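Local coordinates for periplasmic binding protein (Thermotoga lettingae TMO, PDB 4RY8), which binds 5-methylthioribose and, as a periplasmic solute-binding protein, probably delivers this sugar to a membrane transporter, at residues S28-Y33 with A203-F208; I114-L119 with V251-Y256; T234-M239 with S245-T250. All coordinates share one frame; numbering follows the deposited sequence.

Contact 1. Residues S28-Y33 with A203-F208; sequences SFFERY and AMWDEF. With SR1 (5-S-methyl-5-thio-alpha-D-ribofuranose), chain G.
Part of the aromatic wall of the 5-methylthioribose pocket is built by Phe29 and Phe30, in the first turn of helix 28-44, and Trp205, the N-cap residue of helix 206-219. Across the contact, Phe30 CE2 approaches Trp205 CZ2 at 3.8 Å. Trp205 CZ2 lies at the edge of the phenyl ring and near its plane, while the two side chains cross at about a right angle. The sugar is received by ring faces: Trp205 presents one face to C5 of SR1, 3.6 Å above its plane, and Phe29 presents a face to C2. With CG anti to the backbone N (chi1 172°), the indole reaches Phe30 and the ligand although its CB does not point at the other segment; its opposite face rests on Glu207 CB. A bridging water accepts from Phe29 N at 2.9 Å and donates to Asp206 OD1 and Glu207 OE2, each at 2.7 Å, though with further acceptors nearby its protons need not always serve these two. Glu207 OE2 also has a salt bridge to Lys210. Without the Trp205 indole, as with an alanine here, C5 of the sugar is likely to lose its aromatic cover and the edge of Phe30 its neighbour. C5 and C2 over the ring faces are consistent with CH-pi and dispersion contacts to the apolar side of the thiosugar, while the water joins the two helix starts beside it.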
loop_
_atom_site.group_PDB
_atom_site.type_symbol
_atom_site.label_atom_id
_atom_site.label_comp_id
_atom_site.label_asym_id
_atom_site.label_seq_id
_atom_site.Cartn_x
_atom_site.Cartn_y
_atom_site.Cartn_z
ATOM N N SER C 28 -21.306 8.583 -11.983
ATOM C CA SER C 28 -21.826 8.554 -10.614
ATOM C C SER C 28 -20.805 8.860 -9.480
ATOM O O SER C 28 -21.144 9.540 -8.512
ATOM C CB SER C 28 -22.586 7.219 -10.352
ATOM O OG SER C 28 -22.906 7.129 -8.969
ATOM N N PHE C 29 -19.576 8.382 -9.564
ATOM C CA PHE C 29 -18.551 8.806 -8.597
ATOM C C PHE C 29 -18.575 10.313 -8.371
ATOM O O PHE C 29 -18.661 10.781 -7.248
ATOM C CB PHE C 29 -17.133 8.377 -9.015
ATOM C CG PHE C 29 -16.052 8.925 -8.104
ATOM C CD1 PHE C 29 -15.582 10.241 -8.233
ATOM C CD2 PHE C 29 -15.548 8.150 -7.097
ATOM C CE1 PHE C 29 -14.626 10.755 -7.364
ATOM C CE2 PHE C 29 -14.609 8.640 -6.227
ATOM C CZ PHE C 29 -14.133 9.942 -6.361
ATOM N N PHE C 30 -18.525 11.061 -9.457
ATOM C CA PHE C 30 -18.396 12.496 -9.388
ATOM C C PHE C 30 -19.730 13.126 -8.982
ATOM O O PHE C 30 -19.747 14.110 -8.247
ATOM C CB PHE C 30 -17.882 13.034 -10.721
ATOM C CG PHE C 30 -16.404 12.841 -10.913
ATOM C CD1 PHE C 30 -15.508 13.519 -10.097
ATOM C CD2 PHE C 30 -15.901 12.025 -11.912
ATOM C CE1 PHE C 30 -14.127 13.349 -10.247
ATOM C CE2 PHE C 30 -14.542 11.857 -12.077
ATOM C CZ PHE C 30 -13.646 12.529 -11.250
ATOM N N GLU C 31 -20.846 12.527 -9.389
ATOM C CA GLU C 31 -22.163 13.059 -8.996
ATOM C C GLU C 31 -22.375 12.886 -7.508
ATOM O O GLU C 31 -22.977 13.719 -6.846
ATOM C CB GLU C 31 -23.299 12.373 -9.770
ATOM C CG GLU C 31 -23.208 12.535 -11.292
ATOM C CD GLU C 31 -24.082 11.548 -12.070
ATOM O OE1 GLU C 31 -25.001 10.955 -11.485
ATOM O OE2 GLU C 31 -23.863 11.383 -13.280
ATOM N N ARG C 32 -21.850 11.803 -6.971
ATOM C CA ARG C 32 -22.040 11.492 -5.558
ATOM C C ARG C 32 -21.171 12.395 -4.688
ATOM O O ARG C 32 -21.577 12.826 -3.618
ATOM C CB ARG C 32 -21.771 10.010 -5.303
ATOM C CG ARG C 32 -22.871 9.105 -5.851
ATOM C CD ARG C 32 -24.133 9.169 -4.991
ATOM N NE ARG C 32 -25.073 10.193 -5.450
ATOM C CZ ARG C 32 -25.981 10.780 -4.679
ATOM N NH1 ARG C 32 -26.784 11.697 -5.199
ATOM N NH2 ARG C 32 -26.083 10.460 -3.390
ATOM N N TYR C 33 -19.992 12.713 -5.169
ATOM C CA TYR C 33 -19.080 13.658 -4.491
ATOM C C TYR C 33 -19.756 15.004 -4.385
ATOM O O TYR C 33 -19.790 15.619 -3.304
ATOM C CB TYR C 33 -17.824 13.750 -5.325
ATOM C CG TYR C 33 -16.802 14.793 -4.943
ATOM C CD1 TYR C 33 -17.038 16.145 -5.130
ATOM C CD2 TYR C 33 -15.570 14.413 -4.398
ATOM C CE1 TYR C 33 -16.067 17.094 -4.824
ATOM C CE2 TYR C 33 -14.614 15.366 -4.051
ATOM C CZ TYR C 33 -14.865 16.705 -4.278
ATOM O OH TYR C 33 -13.898 17.653 -3.956
ATOM N N ALA C 203 -8.776 -1.492 -14.786
ATOM C CA ALA C 203 -9.379 -0.219 -15.178
ATOM C C ALA C 203 -9.357 0.707 -13.997
ATOM O O ALA C 203 -9.984 0.452 -12.960
ATOM C CB ALA C 203 -10.800 -0.425 -15.644
ATOM N N MET C 204 -8.668 1.818 -14.157
ATOM C CA MET C 204 -8.326 2.692 -13.025
ATOM C C MET C 204 -9.384 3.806 -12.703
ATOM O O MET C 204 -9.117 4.687 -11.933
ATOM C CB MET C 204 -6.908 3.248 -13.278
ATOM C CG MET C 204 -5.744 2.218 -13.131
ATOM S SD MET C 204 -5.844 1.232 -11.562
ATOM C CE MET C 204 -4.179 0.591 -11.499
ATOM N N TRP C 205 -10.563 3.749 -13.308
ATOM C CA TRP C 205 -11.728 4.606 -12.922
ATOM C C TRP C 205 -12.995 3.784 -13.167
ATOM O O TRP C 205 -13.011 3.063 -14.152
ATOM C CB TRP C 205 -11.671 5.900 -13.786
ATOM C CG TRP C 205 -12.843 6.835 -13.708
ATOM C CD1 TRP C 205 -13.713 7.011 -12.664
ATOM C CD2 TRP C 205 -13.231 7.752 -14.699
ATOM N NE1 TRP C 205 -14.632 7.970 -12.964
ATOM C CE2 TRP C 205 -14.360 8.447 -14.218
ATOM C CE3 TRP C 205 -12.743 8.052 -15.971
ATOM C CZ2 TRP C 205 -15.009 9.420 -14.973
ATOM C CZ3 TRP C 205 -13.383 8.999 -16.711
ATOM C CH2 TRP C 205 -14.481 9.690 -16.224
ATOM N N ASP C 206 -14.051 3.815 -12.307
ATOM C CA ASP C 206 -15.194 2.974 -12.577
ATOM C C ASP C 206 -15.895 3.226 -13.917
ATOM O O ASP C 206 -16.510 2.315 -14.454
ATOM C CB ASP C 206 -16.243 2.879 -11.391
ATOM C CG ASP C 206 -16.892 4.223 -11.027
ATOM O OD1 ASP C 206 -16.536 5.282 -11.575
ATOM O OD2 ASP C 206 -17.826 4.223 -10.159
ATOM N N GLU C 207 -15.794 4.423 -14.487
ATOM C CA GLU C 207 -16.357 4.689 -15.824
ATOM C C GLU C 207 -15.633 3.912 -16.949
ATOM O O GLU C 207 -16.274 3.437 -17.908
ATOM C CB GLU C 207 -16.380 6.193 -16.113
ATOM C CG GLU C 207 -17.345 6.964 -15.231
ATOM C CD GLU C 207 -18.785 6.522 -15.396
ATOM O OE1 GLU C 207 -19.296 6.445 -16.540
ATOM O OE2 GLU C 207 -19.435 6.263 -14.370
ATOM N N PHE C 208 -14.338 3.727 -16.802
ATOM C CA PHE C 208 -13.577 2.887 -17.727
ATOM C C PHE C 208 -14.051 1.426 -17.535
ATOM O O PHE C 208 -14.339 0.706 -18.483
ATOM C CB PHE C 208 -12.086 2.913 -17.400
ATOM C CG PHE C 208 -11.343 4.202 -17.730
ATOM C CD1 PHE C 208 -11.616 4.985 -18.860
ATOM C CD2 PHE C 208 -10.252 4.534 -16.957
ATOM C CE1 PHE C 208 -10.866 6.122 -19.095
ATOM C CE2 PHE C 208 -9.495 5.659 -17.208
ATOM C CZ PHE C 208 -9.798 6.439 -18.286
HETATM C CS SR1 G . -10.666 11.250 -14.602
HETATM S S SR1 G . -9.910 11.061 -13.004
HETATM C C5 SR1 G . -11.112 9.842 -12.415
HETATM C C4 SR1 G . -10.800 9.400 -10.988
HETATM O O4 SR1 G . -10.805 10.554 -10.212
HETATM C C1 SR1 G . -11.467 10.339 -8.949
HETATM O O1 SR1 G . -10.517 10.507 -7.952
HETATM C C2 SR1 G . -12.033 8.928 -8.908
HETATM O O2 SR1 G . -11.451 8.000 -7.953
HETATM C C3 SR1 G . -11.818 8.471 -10.338
HETATM O O3 SR1 G . -11.366 7.125 -10.370
HETATM O O HOH W 1 -18.661 6.877 -11.807
#

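Contact 2. Residues I114-L119 with V251-Y256; sequences IEQDDL and VGTDSY. With SR1 (5-S-methyl-5-thio-alpha-D-ribofuranose), chain G.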
loop_
_atom_site.group_PDB
_atom_site.type_symbol
_atom_site.label_atom_id
_atom_site.label_comp_id
_atom_site.label_asym_id
_atom_site.label_seq_id
_atom_site.Cartn_x
_atom_site.Cartn_y
_atom_site.Cartn_z
ATOM N N ILE C 114 -6.400 16.767 -0.411
ATOM C CA ILE C 114 -7.272 15.594 -0.202
ATOM C C ILE C 114 -7.057 14.581 -1.326
ATOM O O ILE C 114 -7.057 14.932 -2.509
ATOM C CB ILE C 114 -8.767 16.004 -0.120
ATOM C CG1 ILE C 114 -8.964 17.037 1.000
ATOM C CG2 ILE C 114 -9.628 14.783 0.142
ATOM C CD1 ILE C 114 -10.328 17.706 1.059
ATOM N N GLU C 115 -6.824 13.327 -0.976
ATOM C CA GLU C 115 -6.933 12.267 -1.957
ATOM C C GLU C 115 -7.350 10.983 -1.324
ATOM O O GLU C 115 -7.438 10.895 -0.088
ATOM C CB GLU C 115 -5.590 12.044 -2.655
ATOM C CG GLU C 115 -4.442 11.810 -1.694
ATOM C CD GLU C 115 -3.297 11.103 -2.381
ATOM O OE1 GLU C 115 -2.320 11.786 -2.788
ATOM O OE2 GLU C 115 -3.404 9.875 -2.533
ATOM N N GLN C 116 -7.588 9.984 -2.171
ATOM C CA GLN C 116 -8.046 8.688 -1.686
ATOM C C GLN C 116 -6.936 7.683 -1.460
ATOM O O GLN C 116 -7.179 6.457 -1.511
ATOM C CB GLN C 116 -9.019 8.126 -2.668
ATOM C CG GLN C 116 -10.195 9.029 -2.887
ATOM C CD GLN C 116 -11.031 8.598 -4.044
ATOM O OE1 GLN C 116 -12.060 7.963 -3.876
ATOM N NE2 GLN C 116 -10.602 8.935 -5.226
ATOM N N ASP C 117 -5.743 8.206 -1.155
ATOM C CA ASP C 117 -4.526 7.410 -0.997
ATOM C C ASP C 117 -4.387 6.650 -2.289
ATOM O O ASP C 117 -4.479 5.432 -2.331
ATOM C CB ASP C 117 -4.522 6.493 0.239
ATOM C CG ASP C 117 -3.143 6.011 0.594
ATOM O OD1 ASP C 117 -2.217 6.075 -0.260
ATOM O OD2 ASP C 117 -2.929 5.603 1.738
ATOM N N ASP C 118 -4.137 7.374 -3.371
ATOM C CA ASP C 118 -4.102 6.711 -4.696
ATOM C C ASP C 118 -2.956 5.709 -4.964
ATOM O O ASP C 118 -3.101 4.771 -5.789
ATOM C CB ASP C 118 -4.206 7.727 -5.805
ATOM C CG ASP C 118 -5.570 8.351 -5.865
ATOM O OD1 ASP C 118 -6.590 7.611 -6.018
ATOM O OD2 ASP C 118 -5.619 9.567 -5.659
ATOM N N LEU C 119 -1.837 5.928 -4.291
ATOM C CA LEU C 119 -0.752 4.979 -4.329
ATOM C C LEU C 119 -1.218 3.670 -3.675
ATOM O O LEU C 119 -1.029 2.598 -4.204
ATOM C CB LEU C 119 0.452 5.556 -3.637
ATOM C CG LEU C 119 1.108 6.722 -4.377
ATOM C CD1 LEU C 119 2.268 7.294 -3.602
ATOM C CD2 LEU C 119 1.525 6.276 -5.762
ATOM N N VAL C 251 -11.511 -1.379 -5.744
ATOM C CA VAL C 251 -10.945 -0.733 -4.600
ATOM C C VAL C 251 -11.419 0.715 -4.596
ATOM O O VAL C 251 -11.263 1.453 -5.579
ATOM C CB VAL C 251 -9.403 -0.867 -4.675
ATOM C CG1 VAL C 251 -8.714 0.127 -3.755
ATOM C CG2 VAL C 251 -9.053 -2.328 -4.324
ATOM N N GLY C 252 -12.000 1.143 -3.489
ATOM C CA GLY C 252 -12.459 2.533 -3.421
ATOM C C GLY C 252 -12.906 3.085 -2.093
ATOM O O GLY C 252 -12.690 2.471 -1.042
ATOM N N THR C 253 -13.541 4.261 -2.171
ATOM C CA THR C 253 -14.008 5.038 -1.018
ATOM C C THR C 253 -15.449 5.459 -1.274
ATOM O O THR C 253 -15.940 5.409 -2.405
ATOM C CB THR C 253 -13.260 6.388 -0.871
ATOM O OG1 THR C 253 -13.546 7.200 -2.015
ATOM C CG2 THR C 253 -11.773 6.206 -0.739
ATOM N N ASP C 254 -16.107 5.956 -0.233
ATOM C CA ASP C 254 -17.415 6.587 -0.406
ATOM C C ASP C 254 -17.228 8.030 -0.916
ATOM O O ASP C 254 -16.939 8.895 -0.113
ATOM C CB ASP C 254 -18.155 6.609 0.934
ATOM C CG ASP C 254 -19.562 7.152 0.816
ATOM O OD1 ASP C 254 -19.976 7.539 -0.292
ATOM O OD2 ASP C 254 -20.252 7.176 1.850
ATOM N N SER C 255 -17.455 8.285 -2.221
ATOM C CA SER C 255 -17.164 9.621 -2.828
ATOM C C SER C 255 -18.003 10.729 -2.195
ATOM O O SER C 255 -17.564 11.870 -2.120
ATOM C CB SER C 255 -17.376 9.610 -4.347
ATOM O OG SER C 255 -18.684 9.179 -4.700
ATOM N N TYR C 256 -19.188 10.370 -1.719
ATOM C CA TYR C 256 -20.084 11.272 -0.987
ATOM C C TYR C 256 -19.397 11.854 0.245
ATOM O O TYR C 256 -19.468 13.041 0.494
ATOM C CB TYR C 256 -21.367 10.483 -0.565
ATOM C CG TYR C 256 -22.526 11.292 0.044
ATOM C CD1 TYR C 256 -23.474 11.928 -0.762
ATOM C CD2 TYR C 256 -22.680 11.393 1.431
ATOM C CE1 TYR C 256 -24.522 12.660 -0.200
ATOM C CE2 TYR C 256 -23.726 12.118 1.996
ATOM C CZ TYR C 256 -24.639 12.752 1.180
ATOM O OH TYR C 256 -25.672 13.462 1.754
HETATM C CS SR1 G . -10.666 11.250 -14.602
HETATM S S SR1 G . -9.910 11.061 -13.004
HETATM C C5 SR1 G . -11.112 9.842 -12.415
HETATM C C4 SR1 G . -10.800 9.400 -10.988
HETATM O O4 SR1 G . -10.805 10.554 -10.212
HETATM C C1 SR1 G . -11.467 10.339 -8.949
HETATM O O1 SR1 G . -10.517 10.507 -7.952
HETATM C C2 SR1 G . -12.033 8.928 -8.908
HETATM O O2 SR1 G . -11.451 8.000 -7.953
HETATM C C3 SR1 G . -11.818 8.471 -10.338
HETATM O O3 SR1 G . -11.366 7.125 -10.370
HETATM O O HOH W 2 -12.761 5.437 -5.130
#
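Thr253 meets Gln116 on the way from strand 247-252 to helix 255-270. Val251 continues that strand, bonded through its backbone to Ser229, and Gly252 follows. At Thr253 the CA atom comes to 7.0 Å from that of Gln116, and both side chains point toward each other. Thr253 OG1 donates to Gln116 OE1 over a short 2.5 Å, in the carbonyl plane and on a lone pair, with a C=O...donor angle of 140°. With chi1 at 64°, OG1 sits between the backbone N and the carbonyl carbon, while CG2 packs 3.9 Å from Gln116 CB. A water lying 2.9 Å from Gln116 OE1 accepts from Thr253 N in a longer bond of 3.3 Å, giving the amide oxygen a second neighbour. With OE1 held this way, the amide is turned so that Gln116 NE2 faces the ligand and donates to O2 of SR1 at 3.0 Å, with an N-H...acceptor angle of 158°. Next, Asp254 turns away from the other segment and caps helix 255-270 through a weak bond from Tyr256 N to its OD1. Ser255 then starts that helix and Tyr256 follows, its hydroxyl bonded to Ser39. In this protein, then, Thr253 stands in the second shell behind the sugar-binding Gln116. Each segment leaves a strand, one from the parallel and one from the mixed sheet, and enters a helix, consistent with the interlobe hinge region of a two-lobed periplasmic binding protein.

Contact 3. Residues T234-M239 with S245-T250; sequences TEDIQM and SPWVAT
Apolar packing between Met239 and Trp247 sets helix 234-240 against the strand that follows it in the beta-alpha-beta unit 226-230, 234-240, 247-252. Met239 CB lies 3.9 Å from Trp247 CZ3, approaching the indole obliquely, and the bend of the methionine at chi3 (55°) brings CE to 4.1 Å from the same carbon. A carboxylate-to-ring contact lies alongside: Asp236 OD1 comes to 3.4 Å from Trp247 CH2, at the edge of the indole and near its plane, with the carboxylate and ring planes 58° apart. The polar end of the indole, NE1, is satisfied by Ser229. Polar contacts centre on Ser245. A water donates to Met239 O at 2.7 Å and accepts from Ser245 OG at 3.1 Å, while Ser245 OG accepts a hydrogen bond from Trp247 N at 3.0 Å in an ST turn with an N-H...acceptor angle of 158°. The serine thus holds the strand start and, through the water, the helix carbonyl. Asp236 OD2 lies close to Asp206 OD2, so one of the two acids is probably protonated, or a proton is shared between them. The aromatic C-H edge, which carries partial positive charge, suits the other oxygen of this buried carboxylate.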
loop_
_atom_site.group_PDB
_atom_site.type_symbol
_atom_site.label_atom_id
_atom_site.label_comp_id
_atom_site.label_asym_id
_atom_site.label_seq_id
_atom_site.Cartn_x
_atom_site.Cartn_y
_atom_site.Cartn_z
ATOM N N THR C 234 -23.387 2.621 -6.245
ATOM C CA THR C 234 -24.510 1.690 -6.378
ATOM C C THR C 234 -24.591 1.125 -7.801
ATOM O O THR C 234 -24.771 -0.083 -7.981
ATOM C CB THR C 234 -25.817 2.350 -5.951
ATOM O OG1 THR C 234 -25.744 2.585 -4.539
ATOM C CG2 THR C 234 -27.007 1.474 -6.267
ATOM N N GLU C 235 -24.399 1.974 -8.804
ATOM C CA GLU C 235 -24.299 1.486 -10.187
ATOM C C GLU C 235 -23.247 0.385 -10.332
ATOM O O GLU C 235 -23.508 -0.658 -10.927
ATOM C CB GLU C 235 -23.998 2.641 -11.147
ATOM C CG GLU C 235 -25.228 3.479 -11.452
ATOM C CD GLU C 235 -24.908 4.751 -12.200
ATOM O OE1 GLU C 235 -23.739 4.944 -12.658
ATOM O OE2 GLU C 235 -25.844 5.557 -12.335
ATOM N N ASP C 236 -22.044 0.633 -9.818
ATOM C CA ASP C 236 -21.000 -0.375 -9.810
ATOM C C ASP C 236 -21.402 -1.656 -9.129
ATOM O O ASP C 236 -21.270 -2.747 -9.681
ATOM C CB ASP C 236 -19.785 0.190 -9.100
ATOM C CG ASP C 236 -19.145 1.360 -9.875
ATOM O OD1 ASP C 236 -19.515 1.539 -11.052
ATOM O OD2 ASP C 236 -18.313 2.092 -9.291
ATOM N N ILE C 237 -21.876 -1.520 -7.897
ATOM C CA ILE C 237 -22.452 -2.688 -7.155
ATOM C C ILE C 237 -23.436 -3.523 -7.992
ATOM O O ILE C 237 -23.289 -4.779 -8.092
ATOM C CB ILE C 237 -23.076 -2.212 -5.835
ATOM C CG1 ILE C 237 -21.944 -1.785 -4.873
ATOM C CG2 ILE C 237 -23.963 -3.297 -5.219
ATOM C CD1 ILE C 237 -22.386 -0.912 -3.699
ATOM N N GLN C 238 -24.426 -2.843 -8.593
ATOM C CA GLN C 238 -25.484 -3.515 -9.379
ATOM C C GLN C 238 -24.862 -4.268 -10.511
ATOM O O GLN C 238 -25.240 -5.384 -10.820
ATOM C CB GLN C 238 -26.441 -2.509 -10.025
ATOM C CG GLN C 238 -27.364 -1.804 -9.068
ATOM C CD GLN C 238 -27.906 -0.499 -9.649
ATOM O OE1 GLN C 238 -27.594 -0.093 -10.782
ATOM N NE2 GLN C 238 -28.725 0.167 -8.869
ATOM N N MET C 239 -23.914 -3.628 -11.178
ATOM C CA MET C 239 -23.260 -4.296 -12.247
ATOM C C MET C 239 -22.303 -5.430 -11.799
ATOM O O MET C 239 -22.055 -6.355 -12.581
ATOM C CB MET C 239 -22.495 -3.269 -13.085
ATOM C CG MET C 239 -23.343 -2.293 -13.893
ATOM S SD MET C 239 -22.289 -1.263 -14.968
ATOM C CE MET C 239 -21.429 -2.552 -15.836
ATOM N N SER C 245 -21.253 -11.982 -14.034
ATOM C CA SER C 245 -20.426 -10.767 -14.170
ATOM C C SER C 245 -18.941 -11.116 -14.170
ATOM O O SER C 245 -18.478 -11.856 -13.327
ATOM C CB SER C 245 -20.695 -9.766 -13.051
ATOM O OG SER C 245 -19.862 -8.615 -13.223
ATOM N N PRO C 246 -18.176 -10.571 -15.119
ATOM C CA PRO C 246 -16.726 -10.706 -15.029
ATOM C C PRO C 246 -16.093 -9.695 -14.052
ATOM O O PRO C 246 -14.879 -9.724 -13.841
ATOM C CB PRO C 246 -16.265 -10.392 -16.454
ATOM C CG PRO C 246 -17.258 -9.369 -16.917
ATOM C CD PRO C 246 -18.589 -9.825 -16.312
ATOM N N TRP C 247 -16.899 -8.815 -13.456
ATOM C CA TRP C 247 -16.352 -7.766 -12.592
ATOM C C TRP C 247 -16.102 -8.314 -11.193
ATOM O O TRP C 247 -17.047 -8.461 -10.403
ATOM C CB TRP C 247 -17.300 -6.577 -12.569
ATOM C CG TRP C 247 -16.671 -5.256 -12.090
ATOM C CD1 TRP C 247 -15.491 -5.076 -11.440
ATOM C CD2 TRP C 247 -17.275 -3.975 -12.193
ATOM N NE1 TRP C 247 -15.298 -3.733 -11.170
ATOM C CE2 TRP C 247 -16.379 -3.037 -11.643
ATOM C CE3 TRP C 247 -18.470 -3.518 -12.753
ATOM C CZ2 TRP C 247 -16.678 -1.699 -11.567
ATOM C CZ3 TRP C 247 -18.735 -2.153 -12.726
ATOM C CH2 TRP C 247 -17.858 -1.272 -12.133
ATOM N N VAL C 248 -14.849 -8.635 -10.862
ATOM C CA VAL C 248 -14.601 -9.419 -9.612
ATOM C C VAL C 248 -14.172 -8.636 -8.356
ATOM O O VAL C 248 -14.429 -9.064 -7.236
ATOM C CB VAL C 248 -13.673 -10.638 -9.843
ATOM C CG1 VAL C 248 -14.318 -11.616 -10.823
ATOM C CG2 VAL C 248 -12.344 -10.225 -10.341
ATOM N N ALA C 249 -13.561 -7.479 -8.543
ATOM C CA ALA C 249 -13.147 -6.644 -7.444
ATOM C C ALA C 249 -12.954 -5.192 -7.884
ATOM O O ALA C 249 -12.634 -4.912 -9.053
ATOM C CB ALA C 249 -11.847 -7.170 -6.841
ATOM N N THR C 250 -13.188 -4.296 -6.927
ATOM C CA THR C 250 -12.847 -2.888 -7.033
ATOM C C THR C 250 -12.300 -2.426 -5.672
ATOM O O THR C 250 -12.562 -3.005 -4.594
ATOM C CB THR C 250 -14.085 -2.020 -7.475
ATOM O OG1 THR C 250 -13.689 -0.698 -7.869
ATOM C CG2 THR C 250 -15.111 -1.892 -6.362
HETATM O O HOH W 3 -21.720 -7.113 -15.189
#

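How the contacts relate
Contacts 1 and 2 lie at the junction of the two lobes; contact 3 lies within the mixed-sheet lobe. The first two have centres about 11 Å apart, both touch SR1, and interleave along the chain: 28-33, 114-119, 203-208, 251-256. They meet directly, Phe29 O probably accepting from Ser255 OG at 3.0 Å. Contact 3, centred about 12 Å from contact 1 and 17 Å from contact 2, is nested inside the loop closed by contact 2. Strand 247-252, in the mixed sheet, runs from contact 3 into contact 2, whose other segment leaves strand 113-115 of the parallel sheet. The sugar is thus held by residues from both lobes, brought together from distant parts of the sequence.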